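PDB 4ME3: DNA replication licensing factor MCM related protein from Thermoplasma acidophilum, which probably binds single-stranded DNA and, as an MCM family helicase, uses ATP to unwind duplex DNA during replication, this chain being its zinc-binding N-terminal domain. Local coordinates for residues I17-L20 against W21-F24. Sequence-based numbering, arbitrary orientation.
Sequences IKDL and WRDF
Asp19 and Arg22 meet one turn apart on helix 14-27, Asp19 at the exposed side and Arg22 leaning on helix 69-84: Asp19 OD1 lies 2.7 Å from Arg22 NH1, a salt bridge made at the guanidinium edge, near its plane. The carboxylate and guanidinium planes are 54° apart, and OD1 is the carboxylate oxygen in contact with NH1. The first torsion of Arg22 sets CG beside the backbone N (chi1 -74°) and turns the chain back toward Lys18 and Asp19; extension from CG to NE supplies the reach. CG packs 3.2 Å from Lys18 O. Lys18 approaches the same guanidinium obliquely, its CB 3.6 Å from Arg22 NH1 and its CE 3.7 Å from Arg22 NH2. Two positive ends come near each other here, yet each has a mate on helix 69-84: Arg22 NE forms a salt bridge with Asp83, and Lys18 NZ a hydrogen bond with Gln82. Replacing Arg22 by an alanine would remove the guanidinium and would probably leave Asp19 and Asp83 without this positive partner, and Lys18 CB and CE without one neighbour.

On the inward side, Ile17 and Trp21 point the same way, alongside each other. With Ile17 CG2 anti to the backbone N (CG1 at chi1 -68°), that methyl comes 3.9 Å from Trp21 CD1. The indole is held from beyond as well: its NE1 donates to the carbonyl of Tyr72, and Phe61 meets it edge-to-face.

Behind these side chains run the i to i+4 backbone hydrogen bonds of the helix, from Trp21 N to Ile17 O (3.1 Å) through to Phe24 N to Leu20 O. This is an amphipathic alpha-helix with an i to i+3 ion pair at the margin of its interface and aromatics turned inward, packed against neighbouring helices in the helical part of the MCM N-terminal domain, away from the zinc site.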
ATOM      1  N   ILE A  17     -17.344   6.628   2.226  1.00 20.28           N
ATOM      2  CA  ILE A  17     -16.090   6.383   2.930  1.00 14.98           C
ATOM      3  C   ILE A  17     -15.207   7.622   2.835  1.00 14.61           C
ATOM      4  O   ILE A  17     -14.615   8.050   3.825  1.00 14.73           O
ATOM      5  CB  ILE A  17     -15.362   5.143   2.374  1.00 16.52           C
ATOM      6  CG1 ILE A  17     -16.162   3.880   2.698  1.00 19.29           C
ATOM      7  CG2 ILE A  17     -13.964   5.027   2.966  1.00 13.80           C
ATOM      8  CD1 ILE A  17     -15.616   2.618   2.047  1.00 22.52           C
ATOM      9  N   LYS A  18     -15.139   8.212   1.646  1.00 16.12           N
ATOM     10  CA  LYS A  18     -14.348   9.420   1.448  1.00 18.92           C
ATOM     11  C   LYS A  18     -14.899  10.578   2.280  1.00 18.97           C
ATOM     12  O   LYS A  18     -14.133  11.352   2.852  1.00 16.49           O
ATOM     13  CB  LYS A  18     -14.295   9.793  -0.035  1.00 17.47           C
ATOM     14  CG  LYS A  18     -13.486   8.813  -0.873  1.00 21.69           C
ATOM     15  CD  LYS A  18     -13.616   9.088  -2.362  1.00 27.95           C
ATOM     16  CE  LYS A  18     -12.817  10.307  -2.783  1.00 40.10           C
ATOM     17  NZ  LYS A  18     -12.872  10.515  -4.257  1.00 50.92           N
ATOM     18  N   ASP A  19     -16.222  10.691   2.359  1.00 17.79           N
ATOM     19  CA  ASP A  19     -16.837  11.738   3.172  1.00 20.17           C
ATOM     20  C   ASP A  19     -16.451  11.581   4.638  1.00 17.55           C
ATOM     21  O   ASP A  19     -16.196  12.564   5.323  1.00 18.88           O
ATOM     22  CB  ASP A  19     -18.361  11.725   3.024  1.00 19.11           C
ATOM     23  CG  ASP A  19     -18.828  12.376   1.737  1.00 34.39           C
ATOM     24  OD1 ASP A  19     -18.067  13.182   1.161  1.00 42.39           O
ATOM     25  OD2 ASP A  19     -19.964  12.089   1.303  1.00 47.77           O
ATOM     26  N   LEU A  20     -16.405  10.341   5.114  1.00 15.30           N
ATOM     27  CA  LEU A  20     -16.010  10.067   6.491  1.00 13.09           C
ATOM     28  C   LEU A  20     -14.556  10.488   6.749  1.00 14.58           C
ATOM     29  O   LEU A  20     -14.249  11.081   7.786  1.00 14.21           O
ATOM     30  CB  LEU A  20     -16.220   8.587   6.818  1.00 17.23           C
ATOM     31  CG  LEU A  20     -17.686   8.175   6.987  1.00 20.91           C
ATOM     32  CD1 LEU A  20     -17.847   6.667   6.900  1.00 24.46           C
ATOM     33  CD2 LEU A  20     -18.233   8.687   8.306  1.00 22.65           C
ATOM     34  N   TRP A  21     -13.664  10.186   5.811  1.00 14.30           N
ATOM     35  CA  TRP A  21     -12.273  10.621   5.930  1.00 11.78           C
ATOM     36  C   TRP A  21     -12.177  12.141   5.949  1.00 11.86           C
ATOM     37  O   TRP A  21     -11.425  12.713   6.736  1.00 14.32           O
ATOM     38  CB  TRP A  21     -11.426  10.089   4.774  1.00 12.36           C
ATOM     39  CG  TRP A  21     -10.928   8.690   4.963  1.00 13.55           C
ATOM     40  CD1 TRP A  21     -11.264   7.594   4.222  1.00 14.68           C
ATOM     41  CD2 TRP A  21     -10.001   8.233   5.956  1.00 12.26           C
ATOM     42  NE1 TRP A  21     -10.606   6.485   4.692  1.00 12.11           N
ATOM     43  CE2 TRP A  21      -9.822   6.850   5.755  1.00 10.19           C
ATOM     44  CE3 TRP A  21      -9.307   8.857   6.992  1.00 11.09           C
ATOM     45  CZ2 TRP A  21      -8.972   6.083   6.549  1.00 11.42           C
ATOM     46  CZ3 TRP A  21      -8.466   8.096   7.782  1.00 13.71           C
ATOM     47  CH2 TRP A  21      -8.305   6.723   7.556  1.00 10.92           C
ATOM     48  N   ARG A  22     -12.924  12.794   5.065  1.00 13.43           N
ATOM     49  CA  ARG A  22     -12.874  14.251   4.962  1.00 15.38           C
ATOM     50  C   ARG A  22     -13.170  14.919   6.303  1.00 14.71           C
ATOM     51  O   ARG A  22     -12.433  15.802   6.740  1.00 15.16           O
ATOM     52  CB  ARG A  22     -13.861  14.755   3.906  1.00 16.76           C
ATOM     53  CG  ARG A  22     -13.419  14.495   2.479  1.00 19.48           C
ATOM     54  CD  ARG A  22     -14.242  15.291   1.480  1.00 26.79           C
ATOM     55  NE  ARG A  22     -13.971  14.874   0.109  1.00 25.54           N
ATOM     56  CZ  ARG A  22     -14.605  13.885  -0.515  1.00 30.02           C
ATOM     57  NH1 ARG A  22     -15.563  13.204   0.100  1.00 39.53           N
ATOM     58  NH2 ARG A  22     -14.284  13.577  -1.763  1.00 39.45           N
ATOM     59  N   ASP A  23     -14.249  14.499   6.948  1.00 12.97           N
ATOM     60  CA  ASP A  23     -14.619  15.066   8.237  1.00 14.58           C
ATOM     61  C   ASP A  23     -13.581  14.722   9.298  1.00 19.79           C
ATOM     62  O   ASP A  23     -13.266  15.543  10.159  1.00 14.67           O
ATOM     63  CB  ASP A  23     -15.989  14.552   8.673  1.00 16.16           C
ATOM     64  CG  ASP A  23     -17.129  15.302   8.030  1.00 22.98           C
ATOM     65  OD1 ASP A  23     -16.891  16.391   7.470  1.00 28.67           O
ATOM     66  OD2 ASP A  23     -18.269  14.793   8.098  1.00 27.72           O
ATOM     67  N   PHE A  24     -13.048  13.506   9.235  1.00 14.42           N
ATOM     68  CA  PHE A  24     -12.072  13.065  10.223  1.00 11.65           C
ATOM     69  C   PHE A  24     -10.811  13.927  10.210  1.00 13.34           C
ATOM     70  O   PHE A  24     -10.353  14.396  11.256  1.00 11.69           O
ATOM     71  CB  PHE A  24     -11.684  11.601  10.000  1.00 10.97           C
ATOM     72  CG  PHE A  24     -10.529  11.164  10.845  1.00  9.40           C
ATOM     73  CD1 PHE A  24     -10.710  10.885  12.191  1.00 12.47           C
ATOM     74  CD2 PHE A  24      -9.259  11.064  10.308  1.00  9.80           C
ATOM     75  CE1 PHE A  24      -9.644  10.500  12.979  1.00 11.52           C
ATOM     76  CE2 PHE A  24      -8.190  10.685  11.092  1.00 11.95           C
ATOM     77  CZ  PHE A  24      -8.383  10.400  12.429  1.00 10.80           C
TER